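Local coordinates for putative nisin-resistance protein (Streptococcus agalactiae 515, PDB 4Y68), which probably confers resistance to the lantibiotic nisin by cleaving it, acting as a lipoprotein serine peptidase of family S41, at residues R113-E116 with D117-L120; L129-R132 with S133-Y137; N143-E147 with K148-G152; I221-H224 with K225-S228. All blocks are in the same frame, centred on the assembly; numbering follows the deposited sequence.

Contact 1 (R113-E116 with D117-L120); sequences RLNE and DILL
The tight beta hairpin joining strands 110-113 and 118-122 turns at L114-D117, with R113 and L119 facing each other as its last antiparallel pair, a non-hydrogen-bonded one (CA to CA 4.6 Å). One residue nearer the turn, L114 N donates a hydrogen bond to I118 O over 2.9 Å, nearly along the C=O axis, while longer, weak bonds link N115 N to I118 O and I118 N to N115 O. What fixes the bend is the N115 side chain. With chi1 at 64°, CG lies between the backbone N and the carbonyl carbon, and OD1 folds forward over the turn to accept from D117 N at 2.7 Å and from I118 N at 3.0 Å. The first bond defines an Asx turn, and the two donors arrive from opposite faces of the amide plane. A short side chain ending in an amide carbonyl suits this place, since its oxygen can take up two NH groups at the bend. Because this hairpin is the edge of the mixed sheet, the strand pair has one flank against strand 152-156. On the face carrying R113 and L119, methyl CD2 of L119 sits over the centre of the R113 guanidinium, 3.5 Å from CZ. The arginine runs out straight through CG and CD, then bends at chi3, which lets NH1 make a weak bond to N115 O; NH2 finds a firmer partner in S149 O. Turned to the other side, L114 lays CD2 against I118 CG2 at 3.9 Å and CD1 against L120 CB at 4.0 Å; I118 and L120 also pack on I154 and helix 297-308.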
# COMPACT_ATOMS: atom_id res chain seq x y z
N ARG A 113 24.64 -9.56 2.83
CA ARG A 113 25.66 -8.70 3.40
C ARG A 113 26.55 -8.14 2.29
O ARG A 113 27.12 -8.89 1.52
CB ARG A 113 26.50 -9.45 4.42
CG ARG A 113 27.55 -8.57 5.06
CD ARG A 113 28.21 -9.25 6.22
NE ARG A 113 27.28 -9.53 7.31
CZ ARG A 113 26.92 -8.65 8.24
NH1 ARG A 113 27.39 -7.41 8.24
NH2 ARG A 113 26.08 -9.02 9.18
N LEU A 114 26.63 -6.81 2.19
CA LEU A 114 27.52 -6.15 1.24
C LEU A 114 28.95 -6.08 1.75
O LEU A 114 29.91 -6.28 1.01
CB LEU A 114 27.02 -4.74 0.92
CG LEU A 114 26.31 -4.55 -0.42
CD1 LEU A 114 25.54 -5.78 -0.78
CD2 LEU A 114 25.40 -3.33 -0.40
N ASN A 115 29.09 -5.77 3.03
CA ASN A 115 30.37 -5.84 3.70
C ASN A 115 30.09 -5.90 5.18
O ASN A 115 28.94 -6.07 5.59
CB ASN A 115 31.28 -4.66 3.33
CG ASN A 115 30.73 -3.31 3.77
OD1 ASN A 115 30.02 -3.19 4.78
ND2 ASN A 115 31.10 -2.27 3.03
N GLU A 116 31.11 -5.77 6.01
CA GLU A 116 30.90 -5.98 7.43
C GLU A 116 29.95 -4.94 8.04
O GLU A 116 29.42 -5.15 9.14
CB GLU A 116 32.25 -5.97 8.18
CG GLU A 116 33.40 -6.58 7.38
CD GLU A 116 34.01 -5.59 6.40
OE1 GLU A 116 34.60 -6.03 5.38
OE2 GLU A 116 33.90 -4.37 6.64
N ASP A 117 29.71 -3.83 7.35
CA ASP A 117 28.91 -2.76 7.94
C ASP A 117 27.55 -2.53 7.29
O ASP A 117 26.67 -1.90 7.89
CB ASP A 117 29.70 -1.45 7.90
CG ASP A 117 30.89 -1.47 8.85
OD1 ASP A 117 30.82 -2.26 9.82
OD2 ASP A 117 31.87 -0.74 8.63
N ILE A 118 27.37 -3.03 6.07
CA ILE A 118 26.16 -2.75 5.29
C ILE A 118 25.38 -4.01 4.88
O ILE A 118 25.94 -4.91 4.26
CB ILE A 118 26.52 -1.96 4.02
CG1 ILE A 118 27.20 -0.64 4.38
CG2 ILE A 118 25.28 -1.75 3.16
CD1 ILE A 118 27.47 0.25 3.17
N LEU A 119 24.10 -4.05 5.24
CA LEU A 119 23.19 -5.09 4.76
C LEU A 119 22.29 -4.52 3.66
O LEU A 119 21.83 -3.38 3.75
CB LEU A 119 22.31 -5.65 5.89
CG LEU A 119 22.96 -6.24 7.14
CD1 LEU A 119 21.91 -6.96 7.99
CD2 LEU A 119 24.09 -7.18 6.77
N LEU A 120 22.07 -5.31 2.62
CA LEU A 120 21.13 -4.94 1.56
C LEU A 120 19.83 -5.72 1.77
O LEU A 120 19.80 -6.93 1.61
CB LEU A 120 21.72 -5.23 0.17
CG LEU A 120 20.74 -5.16 -1.02
CD1 LEU A 120 20.01 -3.83 -1.08
CD2 LEU A 120 21.45 -5.42 -2.33

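Contact 2 (L129-R132 with S133-Y137); sequences LDKR and SISHY
D130 and S133 meet in the N-cap of helix 131-147, with the aspartate carboxylate gripping the serine twice. D130 OD1 accepts from S133 N at 2.9 Å, a nearly straight bond that comes from above the carboxylate plane, and OD2 takes the S133 hydroxyl at 2.6 Å on its syn lone pair. Chi1 of 78° turns the carboxylate toward the first turn of the helix, within range of S133. An acidic side chain fits here: it satisfies an NH that has no preceding turn to bond to, and its charge probably interacts favourably with the positive end of the helix dipole. The first helical bond follows at once, I134 N to D130 O at 3.2 Å, and H136 N to R132 O continues the ladder.

One residue after the cap, K131 O takes two donors from S135, one turn further on: S135 N at 3.0 Å and S135 OG, which approach it from opposite faces of the carbonyl plane. Further out, the buried I134 and Y137 turn inward to P167, packing the helix that connects strand 118-122 to strand 152-156 in a beta-alpha-beta crossover against helix 165-171; Y137 OH is bonded to P124 O. The H136 ring meets Y108. K131 runs out along the surface, its NZ bonded to A203 O; a water 2.9 Å from S135 OG donates to that hydroxyl and weakly accepts from K131 NZ at 3.3 Å.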
# COMPACT_ATOMS: atom_id res chain seq x y z
N LEU A 129 -3.14 -12.07 3.50
CA LEU A 129 -3.87 -11.60 4.68
C LEU A 129 -3.68 -12.53 5.86
O LEU A 129 -3.72 -12.11 7.00
CB LEU A 129 -5.38 -11.48 4.39
CG LEU A 129 -5.84 -10.56 3.27
CD1 LEU A 129 -7.37 -10.51 3.22
CD2 LEU A 129 -5.23 -9.17 3.52
N ASP A 130 -3.52 -13.82 5.56
CA ASP A 130 -3.44 -14.83 6.61
C ASP A 130 -2.28 -14.57 7.57
O ASP A 130 -1.17 -14.22 7.16
CB ASP A 130 -3.33 -16.23 6.00
CG ASP A 130 -1.97 -16.52 5.50
OD1 ASP A 130 -1.20 -17.14 6.27
OD2 ASP A 130 -1.66 -16.11 4.37
N LYS A 131 -2.57 -14.75 8.85
CA LYS A 131 -1.67 -14.39 9.95
C LYS A 131 -0.29 -15.04 9.86
O LYS A 131 0.73 -14.43 10.22
CB LYS A 131 -2.34 -14.79 11.26
CG LYS A 131 -1.77 -14.21 12.54
CD LYS A 131 -2.62 -14.71 13.72
CE LYS A 131 -2.54 -13.79 14.95
NZ LYS A 131 -1.31 -13.94 15.78
N ARG A 132 -0.25 -16.28 9.39
CA ARG A 132 1.01 -17.02 9.36
C ARG A 132 1.95 -16.41 8.34
O ARG A 132 3.10 -16.13 8.65
CB ARG A 132 0.78 -18.51 9.06
CG ARG A 132 2.08 -19.32 9.02
CD ARG A 132 1.85 -20.84 8.88
NE ARG A 132 1.54 -21.48 10.16
CZ ARG A 132 0.32 -21.84 10.56
NH1 ARG A 132 -0.73 -21.63 9.76
NH2 ARG A 132 0.14 -22.41 11.74
N SER A 133 1.45 -16.21 7.12
CA SER A 133 2.25 -15.64 6.05
C SER A 133 2.78 -14.25 6.41
O SER A 133 3.94 -13.94 6.13
CB SER A 133 1.44 -15.53 4.76
OG SER A 133 0.89 -16.77 4.37
N ILE A 134 1.92 -13.41 6.97
CA ILE A 134 2.32 -12.03 7.18
C ILE A 134 3.28 -11.96 8.35
O ILE A 134 4.12 -11.09 8.38
CB ILE A 134 1.13 -11.06 7.44
CG1 ILE A 134 0.45 -11.37 8.77
CG2 ILE A 134 0.15 -11.05 6.27
CD1 ILE A 134 -0.65 -10.37 9.15
N SER A 135 3.16 -12.90 9.29
CA SER A 135 4.10 -12.97 10.41
C SER A 135 5.47 -13.55 9.99
O SER A 135 6.52 -13.17 10.51
CB SER A 135 3.50 -13.82 11.54
OG SER A 135 2.23 -13.31 11.94
N HIS A 136 5.46 -14.46 9.03
CA HIS A 136 6.71 -14.93 8.45
C HIS A 136 7.42 -13.78 7.72
O HIS A 136 8.63 -13.64 7.82
CB HIS A 136 6.47 -16.11 7.51
CG HIS A 136 7.70 -16.54 6.78
ND1 HIS A 136 7.69 -16.92 5.46
CD2 HIS A 136 8.99 -16.64 7.19
CE1 HIS A 136 8.92 -17.23 5.08
NE2 HIS A 136 9.72 -17.07 6.12
N TYR A 137 6.66 -12.95 7.00
CA TYR A 137 7.26 -11.82 6.28
C TYR A 137 7.86 -10.81 7.26
O TYR A 137 9.03 -10.48 7.15
CB TYR A 137 6.22 -11.15 5.38
CG TYR A 137 6.71 -9.98 4.51
CD1 TYR A 137 7.09 -8.76 5.08
CD2 TYR A 137 6.71 -10.08 3.12
CE1 TYR A 137 7.50 -7.68 4.26
CE2 TYR A 137 7.11 -9.01 2.30
CZ TYR A 137 7.50 -7.83 2.88
OH TYR A 137 7.89 -6.80 2.07
O HOH W 1 1.71 -14.32 14.56

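Contact 3 (N143-E147 with K148-G152); sequences NILME and KSYKG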
# COMPACT_ATOMS: atom_id res chain seq x y z
N ASN A 143 14.03 -10.20 12.38
CA ASN A 143 15.25 -10.92 12.71
C ASN A 143 16.48 -10.26 12.11
O ASN A 143 17.49 -10.11 12.79
CB ASN A 143 15.21 -12.37 12.24
CG ASN A 143 16.56 -13.07 12.43
OD1 ASN A 143 17.46 -12.96 11.59
ND2 ASN A 143 16.71 -13.75 13.56
N ILE A 144 16.38 -9.87 10.85
CA ILE A 144 17.50 -9.23 10.18
C ILE A 144 17.92 -7.97 10.90
O ILE A 144 19.10 -7.76 11.14
CB ILE A 144 17.18 -8.88 8.72
CG1 ILE A 144 17.06 -10.17 7.90
CG2 ILE A 144 18.26 -7.93 8.17
CD1 ILE A 144 16.59 -9.95 6.47
N LEU A 145 16.93 -7.14 11.24
CA LEU A 145 17.20 -5.82 11.81
C LEU A 145 17.65 -5.90 13.27
O LEU A 145 18.48 -5.11 13.70
CB LEU A 145 15.97 -4.92 11.70
CG LEU A 145 15.56 -4.47 10.28
CD1 LEU A 145 14.21 -3.76 10.27
CD2 LEU A 145 16.62 -3.59 9.67
N MET A 146 17.12 -6.87 14.02
CA MET A 146 17.39 -6.96 15.46
C MET A 146 18.58 -7.87 15.82
O MET A 146 19.30 -7.60 16.79
CB MET A 146 16.13 -7.45 16.20
CG MET A 146 14.95 -6.43 16.23
SD MET A 146 15.25 -4.84 17.06
CE MET A 146 15.72 -5.36 18.71
N GLU A 147 18.81 -8.93 15.05
CA GLU A 147 19.83 -9.92 15.39
C GLU A 147 21.05 -9.99 14.46
O GLU A 147 21.88 -10.88 14.60
CB GLU A 147 19.20 -11.29 15.44
CG GLU A 147 17.90 -11.29 16.21
CD GLU A 147 17.87 -12.40 17.20
OE1 GLU A 147 18.97 -12.82 17.62
OE2 GLU A 147 16.77 -12.86 17.56
N LYS A 148 21.14 -9.08 13.50
CA LYS A 148 22.31 -9.07 12.63
C LYS A 148 23.18 -7.89 12.98
O LYS A 148 22.74 -6.94 13.63
CB LYS A 148 21.92 -9.00 11.15
CG LYS A 148 21.11 -10.18 10.63
CD LYS A 148 21.88 -11.48 10.65
CE LYS A 148 21.16 -12.51 9.78
NZ LYS A 148 21.69 -13.87 9.97
N SER A 149 24.42 -7.95 12.55
CA SER A 149 25.36 -6.90 12.87
C SER A 149 25.59 -6.00 11.65
O SER A 149 25.87 -6.49 10.56
CB SER A 149 26.67 -7.52 13.35
OG SER A 149 27.74 -6.64 13.13
N TYR A 150 25.44 -4.69 11.85
CA TYR A 150 25.62 -3.72 10.77
C TYR A 150 25.74 -2.32 11.35
O TYR A 150 25.40 -2.10 12.50
CB TYR A 150 24.43 -3.76 9.79
CG TYR A 150 23.08 -3.64 10.46
CD1 TYR A 150 22.37 -4.77 10.82
CD2 TYR A 150 22.52 -2.39 10.75
CE1 TYR A 150 21.14 -4.67 11.44
CE2 TYR A 150 21.29 -2.28 11.38
CZ TYR A 150 20.60 -3.43 11.71
OH TYR A 150 19.38 -3.35 12.33
N LYS A 151 26.18 -1.39 10.52
CA LYS A 151 26.24 0.03 10.86
C LYS A 151 25.40 0.88 9.89
O LYS A 151 25.24 2.09 10.07
CB LYS A 151 27.68 0.53 10.85
CG LYS A 151 28.58 -0.03 11.95
CD LYS A 151 30.03 0.44 11.72
CE LYS A 151 31.01 -0.07 12.79
NZ LYS A 151 32.44 0.20 12.41
N GLY A 152 24.91 0.24 8.83
CA GLY A 152 24.12 0.92 7.83
C GLY A 152 23.25 -0.05 7.07
O GLY A 152 23.58 -1.22 6.97
O HOH W 2 20.92 -5.45 15.47
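Polar contacts dominate where Y150 and K148 fold back on the C-terminal part of helix 131-147. The phenol OH of Y150 donates to L145 O, a carbonyl near the end of the helix; the 2.4 Å separation is very short, and its exact value is doubtful. A tyrosine is well suited to this job, being long enough to span from the loop to the helix and ending in a donor. Its chi1 of 52° turns the ring back at the helix, where its edge meets the carbonyl oxygens of I144 and L145, CE1 lying 3.7 Å from I144 O. On the backbone, E147 N bonds to N143 O at 2.9 Å, but the next bond, K148 N to I144 O, is long and weak at 3.4 Å. A water lies 3.0 Å from L145 O and equally far from K148 O, between helix and loop.

Methylenes of K148 pack closely on a carbonyl oxygen, CB lying 3.1 Å from I144 O with CG beside it; the bend at chi2 carries CE past N143 OD1, and NZ points off the helix. The apolar contact is looser: L145 CD2 comes to 4.5 Å from Y150 CZ, beside the ring's hydroxyl end.

The loop is the return of the beta-alpha-beta crossover, delivering the chain from helix 131-147 into strand 152-156. Around it I144, K148 and Y150 all pack on L119 of strand 118-122, I144 and K148 also on Y111 of strand 110-113, while L145 and M146 lie against S174 in the loop beyond helix 165-171.

Contact 4 (I221-H224 with K225-S228); sequences ITNH and KTAS
With chi1 at 67° for N223 and -58° for T226, the two side chains turn in toward each other across a type I beta turn running from N223 to T226. The asparagine torsion brings OD1 above the turn; that of the threonine puts OG1 beside its own N, where it points back at the start of the turn. There OG1 accepts from N223 N at 3.0 Å in a nearly straight bond. The turn itself is closed by T226 N to N223 O at 3.1 Å, the donor standing well above the carbonyl plane. OD1 of N223 accepts from K225 N at 3.3 Å, making an Asx turn, and weakly from T226 N at 3.4 Å; the K225 donor comes from 72° out of the amide plane, and OD1 has a further partner in N159 N. Asparagine and threonine suit these positions because each supplies a short polar group that can reach the backbone of the other. T226 is buried, and its hydroxyl is satisfied by N223 N and L157 O, whereas K225 and H224 lie at the exposed crest. T222, just before the turn, brings CB to 3.8 Å from T226 OG1, while its own hydroxyl bonds to Q248 O.

The turn leaves strand 218-222 at its C-terminal end, flanked by the loops after strands 152-156 and 243-247, and runs on to S228, the N-cap residue of helix 229-235, whose OG is bonded to H90 NE2, a serine-histidine pairing consistent with the peptidase's active site.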
# COMPACT_ATOMS: atom_id res chain seq x y z
N ILE A 221 15.94 2.58 -1.60
CA ILE A 221 15.93 2.59 -3.06
C ILE A 221 14.51 2.36 -3.60
O ILE A 221 13.78 1.50 -3.10
CB ILE A 221 16.88 1.51 -3.64
CG1 ILE A 221 18.30 1.75 -3.14
CG2 ILE A 221 16.82 1.48 -5.17
CD1 ILE A 221 19.32 0.69 -3.59
N THR A 222 14.13 3.16 -4.58
CA THR A 222 12.84 3.04 -5.23
C THR A 222 13.04 3.05 -6.74
O THR A 222 14.04 3.58 -7.23
CB THR A 222 11.89 4.19 -4.83
OG1 THR A 222 12.40 5.44 -5.32
CG2 THR A 222 11.74 4.29 -3.31
N ASN A 223 12.11 2.47 -7.50
CA ASN A 223 12.13 2.65 -8.95
C ASN A 223 10.72 2.95 -9.43
O ASN A 223 9.84 3.12 -8.60
CB ASN A 223 12.75 1.44 -9.67
CG ASN A 223 11.92 0.18 -9.57
OD1 ASN A 223 10.93 0.12 -8.85
ND2 ASN A 223 12.34 -0.87 -10.30
N HIS A 224 10.51 3.05 -10.75
CA HIS A 224 9.22 3.46 -11.29
C HIS A 224 8.07 2.52 -10.92
O HIS A 224 6.91 2.92 -10.95
CB HIS A 224 9.31 3.59 -12.82
CG HIS A 224 9.97 4.84 -13.30
ND1 HIS A 224 9.73 6.08 -12.73
CD2 HIS A 224 10.89 5.05 -14.28
CE1 HIS A 224 10.46 6.99 -13.35
NE2 HIS A 224 11.17 6.40 -14.29
N LYS A 225 8.39 1.28 -10.57
CA LYS A 225 7.35 0.31 -10.25
C LYS A 225 6.94 0.36 -8.78
O LYS A 225 5.86 -0.12 -8.41
CB LYS A 225 7.80 -1.11 -10.62
CG LYS A 225 7.87 -1.40 -12.12
CD LYS A 225 7.76 -2.91 -12.38
CE LYS A 225 8.20 -3.31 -13.79
NZ LYS A 225 7.63 -2.43 -14.86
N THR A 226 7.79 0.93 -7.93
CA THR A 226 7.47 1.06 -6.50
C THR A 226 6.12 1.73 -6.31
O THR A 226 5.97 2.89 -6.65
CB THR A 226 8.55 1.89 -5.78
OG1 THR A 226 9.81 1.24 -5.94
CG2 THR A 226 8.21 2.01 -4.26
N ALA A 227 5.14 1.03 -5.74
CA ALA A 227 3.78 1.57 -5.73
C ALA A 227 2.98 1.31 -4.46
O ALA A 227 3.17 0.31 -3.78
CB ALA A 227 2.99 1.02 -6.94
N SER A 228 2.05 2.21 -4.19
CA SER A 228 0.93 1.91 -3.30
C SER A 228 1.41 1.72 -1.85
O SER A 228 2.04 2.63 -1.30
CB SER A 228 0.18 0.67 -3.81
OG SER A 228 -1.18 0.70 -3.40

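Overall arrangement
The contacts follow one another in series along the chain. Contact 1 is the edge hairpin of the mixed sheet; strand 118-122 then leads to helix 131-147, which carries contact 2 at its start and contact 3 at its end, with centres 21 Å apart. Contact 3 returns the chain to strand 152-156 beside contact 1: their centres lie only 10 Å apart, and D117 O meets K151 N at 2.7 Å, a probable hydrogen bond. Contact 4 leaves strand 218-222 of the same sheet, its centre 22 to 24 Å from those of the others. Together they mark the ends of one beta-alpha-beta crossover and the loop leading to the probable catalytic serine.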